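Local coordinates for protein nigerythrin (Desulfovibrio vulgaris subsp. vulgaris, PDB 1YV1) that reduces hydrogen peroxide as an NADH-dependent peroxidase in vitro, pairing a rubredoxin-like iron centre with a non-haem diiron site in a homodimeric rubrerythrin-type protein, at residues A5-V10 with I191-K196; E31-A36 with A82-M87; A125-A130 with H140-A145; L173-G178 with K196-A201. All blocks are in the same frame, centred on the assembly; numbering follows the deposited sequence.

Interaction 1. Residues A5-V10 with I191-K196; sequences AQVPTV and ICFRPK. With FE2 (Fe (II) ion), chain E.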
loop_
_atom_site.group_PDB
_atom_site.type_symbol
_atom_site.label_atom_id
_atom_site.label_comp_id
_atom_site.label_asym_id
_atom_site.label_seq_id
_atom_site.Cartn_x
_atom_site.Cartn_y
_atom_site.Cartn_z
ATOM N N ALA A 5 11.810 -5.622 -20.067
ATOM C CA ALA A 5 12.765 -5.609 -21.171
ATOM C C ALA A 5 13.062 -4.170 -21.576
ATOM O O ALA A 5 14.098 -3.881 -22.176
ATOM C CB ALA A 5 12.205 -6.380 -22.361
ATOM N N GLN A 6 12.143 -3.270 -21.248
ATOM C CA GLN A 6 12.314 -1.863 -21.574
ATOM C C GLN A 6 11.984 -0.976 -20.382
ATOM O O GLN A 6 11.295 -1.395 -19.450
ATOM C CB GLN A 6 11.422 -1.474 -22.754
ATOM C CG GLN A 6 9.943 -1.763 -22.544
ATOM C CD GLN A 6 9.612 -3.232 -22.705
ATOM O OE1 GLN A 6 9.829 -3.817 -23.768
ATOM N NE2 GLN A 6 9.084 -3.840 -21.649
ATOM N N VAL A 7 12.490 0.251 -20.415
ATOM C CA VAL A 7 12.248 1.211 -19.347
ATOM C C VAL A 7 10.779 1.627 -19.376
ATOM O O VAL A 7 10.254 2.008 -20.422
ATOM C CB VAL A 7 13.133 2.465 -19.523
ATOM C CG1 VAL A 7 12.854 3.461 -18.415
ATOM C CG2 VAL A 7 14.600 2.067 -19.520
ATOM N N PRO A 8 10.093 1.549 -18.225
ATOM C CA PRO A 8 8.678 1.927 -18.162
ATOM C C PRO A 8 8.435 3.410 -18.434
ATOM O O PRO A 8 9.159 4.277 -17.940
ATOM C CB PRO A 8 8.272 1.506 -16.748
ATOM C CG PRO A 8 9.544 1.656 -15.972
ATOM C CD PRO A 8 10.574 1.079 -16.913
ATOM N N THR A 9 7.415 3.687 -19.238
ATOM C CA THR A 9 7.047 5.051 -19.598
ATOM C C THR A 9 5.531 5.123 -19.687
ATOM O O THR A 9 4.850 4.097 -19.674
ATOM C CB THR A 9 7.609 5.445 -20.977
ATOM O OG1 THR A 9 6.987 4.640 -21.985
ATOM C CG2 THR A 9 9.118 5.242 -21.028
ATOM N N VAL A 10 5.000 6.335 -19.788
ATOM C CA VAL A 10 3.559 6.505 -19.892
ATOM C C VAL A 10 3.074 5.882 -21.199
ATOM O O VAL A 10 1.904 5.531 -21.338
ATOM C CB VAL A 10 3.165 8.004 -19.855
ATOM C CG1 VAL A 10 3.708 8.725 -21.085
ATOM C CG2 VAL A 10 1.654 8.140 -19.765
ATOM N N ILE A 191 13.289 0.990 -12.872
ATOM C CA ILE A 191 12.679 2.206 -13.390
ATOM C C ILE A 191 13.541 2.901 -14.443
ATOM O O ILE A 191 13.026 3.319 -15.479
ATOM C CB ILE A 191 12.366 3.203 -12.243
ATOM C CG1 ILE A 191 11.267 2.622 -11.347
ATOM C CG2 ILE A 191 11.936 4.555 -12.817
ATOM C CD1 ILE A 191 10.942 3.468 -10.136
ATOM N N CYS A 192 14.844 3.019 -14.191
ATOM C CA CYS A 192 15.731 3.694 -15.139
ATOM C C CYS A 192 16.934 2.871 -15.602
ATOM O O CYS A 192 17.767 3.367 -16.366
ATOM C CB CYS A 192 16.226 5.016 -14.545
ATOM S SG CYS A 192 17.394 4.825 -13.176
ATOM N N PHE A 193 17.023 1.628 -15.136
ATOM C CA PHE A 193 18.104 0.709 -15.507
ATOM C C PHE A 193 19.487 1.037 -14.947
ATOM O O PHE A 193 20.489 0.445 -15.359
ATOM C CB PHE A 193 18.183 0.578 -17.035
ATOM C CG PHE A 193 17.077 -0.250 -17.636
ATOM C CD1 PHE A 193 15.995 -0.670 -16.864
ATOM C CD2 PHE A 193 17.116 -0.608 -18.978
ATOM C CE1 PHE A 193 14.972 -1.434 -17.422
ATOM C CE2 PHE A 193 16.098 -1.372 -19.547
ATOM C CZ PHE A 193 15.024 -1.785 -18.768
ATOM N N ARG A 194 19.542 1.967 -14.005
ATOM C CA ARG A 194 20.803 2.345 -13.384
ATOM C C ARG A 194 21.424 1.114 -12.719
ATOM O O ARG A 194 20.773 0.436 -11.930
ATOM C CB ARG A 194 20.554 3.422 -12.326
ATOM C CG ARG A 194 21.810 4.058 -11.752
ATOM C CD ARG A 194 22.481 4.938 -12.783
ATOM N NE ARG A 194 23.467 5.833 -12.186
ATOM C CZ ARG A 194 24.033 6.844 -12.835
ATOM N NH1 ARG A 194 23.706 7.079 -14.100
ATOM N NH2 ARG A 194 24.916 7.623 -12.223
ATOM N N PRO A 195 22.688 0.797 -13.047
ATOM C CA PRO A 195 23.341 -0.365 -12.440
ATOM C C PRO A 195 23.446 -0.220 -10.920
ATOM O O PRO A 195 23.585 0.886 -10.397
ATOM C CB PRO A 195 24.707 -0.381 -13.118
ATOM C CG PRO A 195 24.392 0.148 -14.483
ATOM C CD PRO A 195 23.483 1.316 -14.173
ATOM N N LYS A 196 23.389 -1.350 -10.225
ATOM C CA LYS A 196 23.458 -1.383 -8.768
ATOM C C LYS A 196 24.707 -0.730 -8.167
ATOM O O LYS A 196 24.661 -0.202 -7.053
ATOM C CB LYS A 196 23.363 -2.838 -8.297
ATOM C CG LYS A 196 23.534 -3.038 -6.801
ATOM C CD LYS A 196 23.514 -4.515 -6.448
ATOM C CE LYS A 196 23.727 -4.732 -4.957
ATOM N NZ LYS A 196 23.877 -6.180 -4.633
HETATM FE FE FE2 E . 16.515 4.463 -11.095
HETATM O O HOH W 1 11.167 5.106 -16.356
#
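With CG1 anti to the backbone N (chi1 179°) in one of its two conformers, Val7 holds its other methyl, CG2, beside that nitrogen and over one face of the Phe193 ring, which its own chi1 of -74° swings toward the N-terminal segment. This is where the extended N-terminal chain lies against the second cysteine loop of the rubredoxin-like domain. Phe193 follows the iron ligand Cys192 and has a positive phi, turning the chain after the metal site. CG2 of Val7 stands 3.6 Å from the Phe193 ring centroid, nearly on the normal, a CH-pi contact less certain for the other conformer. Backbone completes the approach: Phe193 CZ lies 3.5 Å from Gln6 C and 3.6 Å from Val7 N. Pro8 brings its ring carbon CD to 3.6 Å from Ile191 O, while Leu147 of helix 136-161 touches both Pro8 and Ile191. No direct hydrogen bond joins the segments. Polar contact is made instead through one water that donates to both segments, its oxygen 2.7 Å from Pro8 O and 2.7 Å from Ile191 O. At the far side of the loop, Cys192 SG binds the ferrous ion at 2.3 Å.

Interaction 2. Residues E31-A36 with A82-M87; sequences ENLKAA and ALVAEM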
loop_
_atom_site.group_PDB
_atom_site.type_symbol
_atom_site.label_atom_id
_atom_site.label_comp_id
_atom_site.label_asym_id
_atom_site.label_seq_id
_atom_site.Cartn_x
_atom_site.Cartn_y
_atom_site.Cartn_z
ATOM N N GLU A 31 3.130 25.591 -12.861
ATOM C CA GLU A 31 2.466 25.589 -11.565
ATOM C C GLU A 31 2.448 24.189 -10.960
ATOM O O GLU A 31 2.570 24.032 -9.748
ATOM C CB GLU A 31 1.036 26.117 -11.712
ATOM C CG GLU A 31 0.990 27.520 -12.304
ATOM C CD GLU A 31 -0.420 28.042 -12.511
ATOM O OE1 GLU A 31 -1.274 27.284 -13.022
ATOM O OE2 GLU A 31 -0.666 29.223 -12.178
ATOM N N ASN A 32 2.304 23.175 -11.809
ATOM C CA ASN A 32 2.267 21.798 -11.333
ATOM C C ASN A 32 3.631 21.353 -10.831
ATOM O O ASN A 32 3.724 20.628 -9.843
ATOM C CB ASN A 32 1.768 20.866 -12.438
ATOM C CG ASN A 32 0.351 21.193 -12.873
ATOM O OD1 ASN A 32 -0.433 21.743 -12.097
ATOM N ND2 ASN A 32 0.011 20.842 -14.108
ATOM N N LEU A 33 4.690 21.787 -11.509
ATOM C CA LEU A 33 6.040 21.441 -11.076
ATOM C C LEU A 33 6.279 22.043 -9.692
ATOM O O LEU A 33 6.850 21.397 -8.813
ATOM C CB LEU A 33 7.077 21.973 -12.072
ATOM C CG LEU A 33 7.286 21.145 -13.343
ATOM C CD1 LEU A 33 8.003 21.980 -14.393
ATOM C CD2 LEU A 33 8.087 19.886 -13.007
ATOM N N LYS A 34 5.827 23.279 -9.495
ATOM C CA LYS A 34 5.993 23.941 -8.206
ATOM C C LYS A 34 5.178 23.240 -7.131
ATOM O O LYS A 34 5.629 23.093 -5.994
ATOM C CB LYS A 34 5.563 25.405 -8.296
ATOM C CG LYS A 34 6.445 26.267 -9.177
ATOM C CD LYS A 34 5.923 27.693 -9.216
ATOM C CE LYS A 34 6.737 28.564 -10.150
ATOM N NZ LYS A 34 6.200 29.954 -10.190
ATOM N N ALA A 35 3.972 22.811 -7.487
ATOM C CA ALA A 35 3.104 22.122 -6.541
ATOM C C ALA A 35 3.737 20.792 -6.143
ATOM O O ALA A 35 3.675 20.385 -4.981
ATOM C CB ALA A 35 1.728 21.890 -7.160
ATOM N N ALA A 36 4.347 20.119 -7.113
ATOM C CA ALA A 36 4.992 18.839 -6.843
ATOM C C ALA A 36 6.172 19.049 -5.897
ATOM O O ALA A 36 6.349 18.299 -4.940
ATOM C CB ALA A 36 5.458 18.204 -8.143
ATOM N N ALA A 82 15.268 21.563 -11.289
ATOM C CA ALA A 82 16.088 21.840 -12.463
ATOM C C ALA A 82 15.220 22.371 -13.601
ATOM O O ALA A 82 15.605 23.302 -14.308
ATOM C CB ALA A 82 16.813 20.577 -12.907
ATOM N N LEU A 83 14.042 21.780 -13.773
ATOM C CA LEU A 83 13.132 22.206 -14.829
ATOM C C LEU A 83 12.493 23.553 -14.515
ATOM O O LEU A 83 12.433 24.433 -15.376
ATOM C CB LEU A 83 12.033 21.161 -15.047
ATOM C CG LEU A 83 12.448 19.786 -15.573
ATOM C CD1 LEU A 83 11.194 18.990 -15.902
ATOM C CD2 LEU A 83 13.319 19.932 -16.813
ATOM N N VAL A 84 12.017 23.715 -13.285
ATOM C CA VAL A 84 11.384 24.967 -12.888
ATOM C C VAL A 84 12.359 26.131 -13.009
ATOM O O VAL A 84 11.986 27.212 -13.457
ATOM C CB VAL A 84 10.864 24.918 -11.437
ATOM C CG1 VAL A 84 10.359 26.296 -11.022
ATOM C CG2 VAL A 84 9.741 23.901 -11.321
ATOM N N ALA A 85 13.606 25.906 -12.605
ATOM C CA ALA A 85 14.626 26.948 -12.671
ATOM C C ALA A 85 14.802 27.418 -14.107
ATOM O O ALA A 85 15.010 28.604 -14.360
ATOM C CB ALA A 85 15.949 26.423 -12.124
ATOM N N GLU A 86 14.719 26.480 -15.042
ATOM C CA GLU A 86 14.858 26.791 -16.458
ATOM C C GLU A 86 13.652 27.601 -16.932
ATOM O O GLU A 86 13.786 28.540 -17.718
ATOM C CB GLU A 86 14.960 25.489 -17.259
ATOM C CG GLU A 86 15.157 25.671 -18.753
ATOM C CD GLU A 86 15.237 24.344 -19.499
ATOM O OE1 GLU A 86 15.371 24.368 -20.743
ATOM O OE2 GLU A 86 15.167 23.277 -18.847
ATOM N N MET A 87 12.476 27.235 -16.430
ATOM C CA MET A 87 11.224 27.893 -16.791
ATOM C C MET A 87 10.990 29.207 -16.043
ATOM O O MET A 87 10.224 30.056 -16.496
ATOM C CB MET A 87 10.062 26.932 -16.534
ATOM C CG MET A 87 10.152 25.643 -17.340
ATOM S SD MET A 87 9.040 24.355 -16.752
ATOM C CE MET A 87 7.485 24.924 -17.423
#
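Leu33 and Val84 run alongside each other with opposite headings, whereas Leu33 meets Met87 at about a right angle; these two orientations set the character of the contact. It joins helices 29-56 and 60-87 of the ferritin-like four-helix bundle, the first of them near its start and the second at its end. The short segments approach to 9.8 Å between axes, with N-to-C directions 140° apart, so the pair is antiparallel but clearly splayed.

Val84 turns its CG2 branch to the neighbour and lays it alongside the base of Leu33. The pair Leu33 CB and Val84 CG2, at 3.4 Å, is tighter than ordinary van der Waals contact. Farther out, CD1 of Leu33 reaches across the Met87 side chain and touches its sulfur, with Leu33 CD1 3.5 Å from Met87 SD. The bend of Met87 at chi3 (77°) turns its terminal methyl CE so that the sulfur, not the methyl, is the atom nearest Leu33 CD1. Looser contacts of Leu33 CD1 with Val84 CG2, 4.0 Å, and with Leu83 CB, 4.2 Å, add to the surroundings of this one methyl.

Lys34 takes part through its aliphatic chain, CG lying 4.3 Å from Val84 CG1, while its ammonium end forms a salt bridge with Glu88. Phe142 of helix 136-161 touches Leu33 as well, and Tyr91 touches Val84 and Lys34.

No hydrogen bond crosses between the segments. Their cohesion therefore rests on dispersion and exclusion of water, forces with little directional demand, and the fit depends on how methyl groups and sulfur interlock.

Interaction 3. Residues A125-A130 with H140-A145; sequences AFIRKA and HVFTRA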
loop_
_atom_site.group_PDB
_atom_site.type_symbol
_atom_site.label_atom_id
_atom_site.label_comp_id
_atom_site.label_asym_id
_atom_site.label_seq_id
_atom_site.Cartn_x
_atom_site.Cartn_y
_atom_site.Cartn_z
ATOM N N ALA A 125 -2.014 13.081 -13.128
ATOM C CA ALA A 125 -2.695 14.301 -13.559
ATOM C C ALA A 125 -1.686 15.270 -14.163
ATOM O O ALA A 125 -1.925 15.849 -15.224
ATOM C CB ALA A 125 -3.400 14.956 -12.382
ATOM N N PHE A 126 -0.559 15.445 -13.482
ATOM C CA PHE A 126 0.483 16.348 -13.962
ATOM C C PHE A 126 1.123 15.845 -15.254
ATOM O O PHE A 126 1.487 16.638 -16.122
ATOM C CB PHE A 126 1.561 16.538 -12.887
ATOM C CG PHE A 126 1.104 17.332 -11.688
ATOM C CD1 PHE A 126 1.947 17.496 -10.595
ATOM C CD2 PHE A 126 -0.158 17.924 -11.648
ATOM C CE1 PHE A 126 1.547 18.235 -9.480
ATOM C CE2 PHE A 126 -0.568 18.666 -10.540
ATOM C CZ PHE A 126 0.287 18.822 -9.453
ATOM N N ILE A 127 1.262 14.528 -15.384
ATOM C CA ILE A 127 1.844 13.952 -16.588
ATOM C C ILE A 127 0.963 14.249 -17.800
ATOM O O ILE A 127 1.456 14.658 -18.851
ATOM C CB ILE A 127 2.019 12.415 -16.449
ATOM C CG1 ILE A 127 3.161 12.119 -15.473
ATOM C CG2 ILE A 127 2.315 11.789 -17.806
ATOM C CD1 ILE A 127 3.285 10.664 -15.079
ATOM N N ARG A 128 -0.342 14.049 -17.653
ATOM C CA ARG A 128 -1.252 14.299 -18.761
ATOM C C ARG A 128 -1.306 15.773 -19.146
ATOM O O ARG A 128 -1.425 16.098 -20.327
ATOM C CB ARG A 128 -2.655 13.783 -18.426
ATOM C CG ARG A 128 -2.729 12.267 -18.263
ATOM C CD ARG A 128 -2.238 11.538 -19.506
ATOM N NE ARG A 128 -2.369 10.088 -19.371
ATOM C CZ ARG A 128 -1.969 9.209 -20.284
ATOM N NH1 ARG A 128 -1.403 9.620 -21.411
ATOM N NH2 ARG A 128 -2.143 7.909 -20.071
ATOM N N LYS A 129 -1.213 16.663 -18.163
ATOM C CA LYS A 129 -1.244 18.093 -18.462
ATOM C C LYS A 129 0.040 18.484 -19.187
ATOM O O LYS A 129 0.022 19.325 -20.086
ATOM C CB LYS A 129 -1.402 18.918 -17.177
ATOM C CG LYS A 129 -1.556 20.424 -17.409
ATOM C CD LYS A 129 -2.736 20.733 -18.328
ATOM C CE LYS A 129 -2.944 22.234 -18.511
ATOM N NZ LYS A 129 -3.541 22.885 -17.309
ATOM N N ALA A 130 1.155 17.872 -18.802
ATOM C CA ALA A 130 2.433 18.163 -19.448
ATOM C C ALA A 130 2.392 17.701 -20.904
ATOM O O ALA A 130 2.943 18.358 -21.788
ATOM C CB ALA A 130 3.575 17.469 -18.708
ATOM N N HIS A 140 8.762 13.412 -18.521
ATOM C CA HIS A 140 9.810 12.502 -18.078
ATOM C C HIS A 140 10.055 12.579 -16.573
ATOM O O HIS A 140 10.127 11.555 -15.893
ATOM C CB HIS A 140 11.107 12.804 -18.829
ATOM C CG HIS A 140 12.240 11.901 -18.461
ATOM N ND1 HIS A 140 12.192 10.536 -18.645
ATOM C CD2 HIS A 140 13.453 12.167 -17.923
ATOM C CE1 HIS A 140 13.328 10.000 -18.236
ATOM N NE2 HIS A 140 14.110 10.967 -17.794
ATOM N N VAL A 141 10.192 13.794 -16.056
ATOM C CA VAL A 141 10.424 13.980 -14.630
ATOM C C VAL A 141 9.257 13.444 -13.802
ATOM O O VAL A 141 9.456 12.699 -12.841
ATOM C CB VAL A 141 10.645 15.471 -14.304
ATOM C CG1 VAL A 141 10.610 15.692 -12.807
ATOM C CG2 VAL A 141 11.983 15.926 -14.869
ATOM N N PHE A 142 8.039 13.823 -14.177
ATOM C CA PHE A 142 6.845 13.379 -13.466
ATOM C C PHE A 142 6.691 11.864 -13.525
ATOM O O PHE A 142 6.227 11.247 -12.565
ATOM C CB PHE A 142 5.598 14.036 -14.068
ATOM C CG PHE A 142 5.445 15.495 -13.736
ATOM C CD1 PHE A 142 4.815 16.352 -14.632
ATOM C CD2 PHE A 142 5.878 16.005 -12.515
ATOM C CE1 PHE A 142 4.614 17.691 -14.322
ATOM C CE2 PHE A 142 5.680 17.345 -12.195
ATOM C CZ PHE A 142 5.044 18.192 -13.105
ATOM N N THR A 143 7.063 11.271 -14.655
ATOM C CA THR A 143 6.973 9.824 -14.817
ATOM C C THR A 143 7.903 9.113 -13.841
ATOM O O THR A 143 7.501 8.164 -13.170
ATOM C CB THR A 143 7.345 9.393 -16.247
ATOM O OG1 THR A 143 6.361 9.890 -17.163
ATOM C CG2 THR A 143 7.407 7.879 -16.350
ATOM N N ARG A 144 9.147 9.574 -13.763
ATOM C CA ARG A 144 10.114 8.964 -12.864
ATOM C C ARG A 144 9.672 9.055 -11.405
ATOM O O ARG A 144 9.760 8.075 -10.661
ATOM C CB ARG A 144 11.485 9.621 -13.057
ATOM C CG ARG A 144 12.177 9.211 -14.359
ATOM C CD ARG A 144 12.538 7.734 -14.325
ATOM N NE ARG A 144 13.013 7.202 -15.604
ATOM C CZ ARG A 144 14.190 7.484 -16.161
ATOM N NH1 ARG A 144 15.042 8.305 -15.565
ATOM N NH2 ARG A 144 14.524 6.920 -17.314
ATOM N N ALA A 145 9.196 10.224 -10.992
ATOM C CA ALA A 145 8.732 10.399 -9.622
ATOM C C ALA A 145 7.541 9.471 -9.372
ATOM O O ALA A 145 7.506 8.753 -8.375
ATOM C CB ALA A 145 8.333 11.851 -9.382
#
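Phe142, Ile127 and Phe126 carry most of this buried contact between helices 104-132 and 136-161, an antiparallel pair in the ferritin-like four-helix bundle that holds the diiron site. The two short segments approach to 9.0 Å between axes, their N-to-C directions 162° apart.

Phe142, with the largest share, points at the opposite helix and inserts its ring beside the backbone of Phe126. One face of that ring receives the Phe126 methylene: CB stands 3.7 Å from the Phe142 ring centroid, 18° off the normal, in a CH-pi contact displaced toward the rim. The Phe126 ring itself leads away from this partner toward Asn32 of helix 29-56. The two aromatic planes are inclined at 46°, with centroids 5.5 Å apart, an oblique aromatic pair. Ala130 CB approaches the Phe142 ring at its edge, 4.4 Å from CD1.

Ile127 and Phe142 lie side by side, pointing opposite ways. Contact here is close, Ile127 CG1 lying 3.4 Å from Phe142 CB. With CG1 beside its own backbone N, Ile127 extends that branch across the interface to Thr143. The threonine hydroxyl is hydrogen-bonded to Val139 O, one turn earlier on its own helix. Across the interface, the tip of the isoleucine touches Thr143 near the main chain, with CD1 3.8 Å from CA.

Interaction 4. Residues L173-G178 with K196-A201; sequences LCPICG and KDTFTA. With FE2 (Fe (II) ion), chain E.
Cys174 and Phe199 meet beside the rubredoxin-like iron site, where the ferrous ion is held by Cys174 SG and Cys177 SG, each at 2.3 Å, together with Cys189 and Cys192. Cys174 CA sits over the centre of the Phe199 ring, 3.7 Å above its plane; CB, off to one side of the same face, makes a CH-pi contact 3.9 Å from the centroid. The sulfur is more oblique, 4.8 Å from that centroid, since SG anti to the backbone N (chi1 174°) carries it on to the metal. Within the first knuckle, Ile176 N donates a hydrogen bond to Cys174 SG, which would be expected to temper the charge of the thiolate.

Outside this shell, Leu173 and Thr200 form an antiparallel hydrogen-bonded pair that would hold Phe199 beside the ligand. Pro175 borders the other end of the contact, its CG against the backbone oxygen of Thr198. Beyond the knuckle, the carbonyls of Cys177 and Gly178 accept hydrogen bonds from His76 and His152, two diiron ligands of the same chain. Of the two strand bonds, Thr200 N to Leu173 O measures 3.1 Å, while Leu173 N reaches Thr200 O at 2.8 Å with a nearly straight N-H...O angle of 176°.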
loop_
_atom_site.group_PDB
_atom_site.type_symbol
_atom_site.label_atom_id
_atom_site.label_comp_id
_atom_site.label_asym_id
_atom_site.label_seq_id
_atom_site.Cartn_x
_atom_site.Cartn_y
_atom_site.Cartn_z
ATOM N N LEU A 173 19.239 2.870 -2.646
ATOM C CA LEU A 173 18.572 3.971 -3.325
ATOM C C LEU A 173 19.205 4.329 -4.661
ATOM O O LEU A 173 20.413 4.549 -4.738
ATOM C CB LEU A 173 18.597 5.206 -2.421
ATOM C CG LEU A 173 18.034 6.510 -2.989
ATOM C CD1 LEU A 173 16.525 6.394 -3.123
ATOM C CD2 LEU A 173 18.391 7.665 -2.067
ATOM N N CYS A 174 18.385 4.396 -5.710
ATOM C CA CYS A 174 18.873 4.768 -7.034
ATOM C C CYS A 174 19.021 6.288 -7.044
ATOM O O CYS A 174 18.066 7.007 -6.772
ATOM C CB CYS A 174 17.880 4.349 -8.117
ATOM S SG CYS A 174 18.359 4.939 -9.756
ATOM N N PRO A 175 20.222 6.794 -7.368
ATOM C CA PRO A 175 20.477 8.238 -7.400
ATOM C C PRO A 175 19.770 9.003 -8.512
ATOM O O PRO A 175 19.661 10.228 -8.457
ATOM C CB PRO A 175 21.993 8.313 -7.545
ATOM C CG PRO A 175 22.288 7.109 -8.397
ATOM C CD PRO A 175 21.428 6.038 -7.753
ATOM N N ILE A 176 19.287 8.274 -9.509
ATOM C CA ILE A 176 18.630 8.893 -10.650
ATOM C C ILE A 176 17.116 9.075 -10.535
ATOM O O ILE A 176 16.591 10.127 -10.908
ATOM C CB ILE A 176 18.945 8.096 -11.944
ATOM C CG1 ILE A 176 20.462 8.046 -12.165
ATOM C CG2 ILE A 176 18.267 8.735 -13.139
ATOM C CD1 ILE A 176 21.112 9.409 -12.265
ATOM N N CYS A 177 16.415 8.079 -9.998
ATOM C CA CYS A 177 14.961 8.172 -9.913
ATOM C C CYS A 177 14.346 7.998 -8.530
ATOM O O CYS A 177 13.152 8.216 -8.354
ATOM C CB CYS A 177 14.332 7.150 -10.860
ATOM S SG CYS A 177 14.584 5.443 -10.337
ATOM N N GLY A 178 15.144 7.592 -7.553
ATOM C CA GLY A 178 14.597 7.419 -6.217
ATOM C C GLY A 178 14.044 6.036 -5.930
ATOM O O GLY A 178 13.394 5.820 -4.907
ATOM N N LYS A 196 23.389 -1.350 -10.225
ATOM C CA LYS A 196 23.458 -1.383 -8.768
ATOM C C LYS A 196 24.707 -0.730 -8.167
ATOM O O LYS A 196 24.661 -0.202 -7.053
ATOM C CB LYS A 196 23.363 -2.838 -8.297
ATOM C CG LYS A 196 23.534 -3.038 -6.801
ATOM C CD LYS A 196 23.514 -4.515 -6.448
ATOM C CE LYS A 196 23.727 -4.732 -4.957
ATOM N NZ LYS A 196 23.877 -6.180 -4.633
ATOM N N ASP A 197 25.813 -0.746 -8.906
ATOM C CA ASP A 197 27.066 -0.187 -8.403
ATOM C C ASP A 197 27.059 1.296 -8.033
ATOM O O ASP A 197 27.896 1.732 -7.242
ATOM C CB ASP A 197 28.208 -0.458 -9.394
ATOM C CG ASP A 197 28.060 0.316 -10.685
ATOM O OD1 ASP A 197 27.055 0.107 -11.395
ATOM O OD2 ASP A 197 28.952 1.136 -10.991
ATOM N N THR A 198 26.133 2.075 -8.588
ATOM C CA THR A 198 26.074 3.498 -8.268
ATOM C C THR A 198 24.981 3.846 -7.261
ATOM O O THR A 198 24.741 5.020 -6.977
ATOM C CB THR A 198 25.874 4.369 -9.529
ATOM O OG1 THR A 198 24.648 4.008 -10.176
ATOM C CG2 THR A 198 27.037 4.184 -10.492
ATOM N N PHE A 199 24.314 2.823 -6.730
ATOM C CA PHE A 199 23.273 3.028 -5.727
ATOM C C PHE A 199 23.955 3.379 -4.409
ATOM O O PHE A 199 25.165 3.188 -4.256
ATOM C CB PHE A 199 22.466 1.742 -5.506
ATOM C CG PHE A 199 21.315 1.554 -6.455
ATOM C CD1 PHE A 199 21.506 1.571 -7.833
ATOM C CD2 PHE A 199 20.037 1.297 -5.961
ATOM C CE1 PHE A 199 20.443 1.331 -8.706
ATOM C CE2 PHE A 199 18.969 1.057 -6.823
ATOM C CZ PHE A 199 19.173 1.073 -8.200
ATOM N N THR A 200 23.179 3.899 -3.465
ATOM C CA THR A 200 23.700 4.218 -2.141
ATOM C C THR A 200 22.893 3.379 -1.158
ATOM O O THR A 200 21.667 3.299 -1.258
ATOM C CB THR A 200 23.551 5.710 -1.789
ATOM O OG1 THR A 200 24.466 6.482 -2.581
ATOM C CG2 THR A 200 23.860 5.939 -0.313
ATOM N N ALA A 201 23.585 2.747 -0.219
ATOM C CA ALA A 201 22.935 1.891 0.765
ATOM C C ALA A 201 22.571 2.616 2.053
ATOM O O ALA A 201 23.332 3.445 2.554
ATOM C CB ALA A 201 23.830 0.698 1.080
HETATM FE FE FE2 E . 16.515 4.463 -11.095
#

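How the interactions relate
Interactions 1 and 4 both supply cysteines to one iron ion, with Cys192 SG 3.6 Å from Cys174 SG; their segments also overlap at Lys196. Interactions 2 and 3, with centres 12 Å apart, belong to the helical bundle and merge into one apolar core, Leu33 CD2 lying 3.5 Å from Phe142 CZ. Its distance from the diiron site is modest: the side chains of Phe142 and Leu33 are about 9 Å and 12 Å from a bound iron. Arg144 links bundle to rubredoxin-like domain, packing CD against Ile191 CG2 at 3.6 Å and against Cys177 CB at 3.9 Å. Interaction 2 touches neither interaction 1 nor interaction 4.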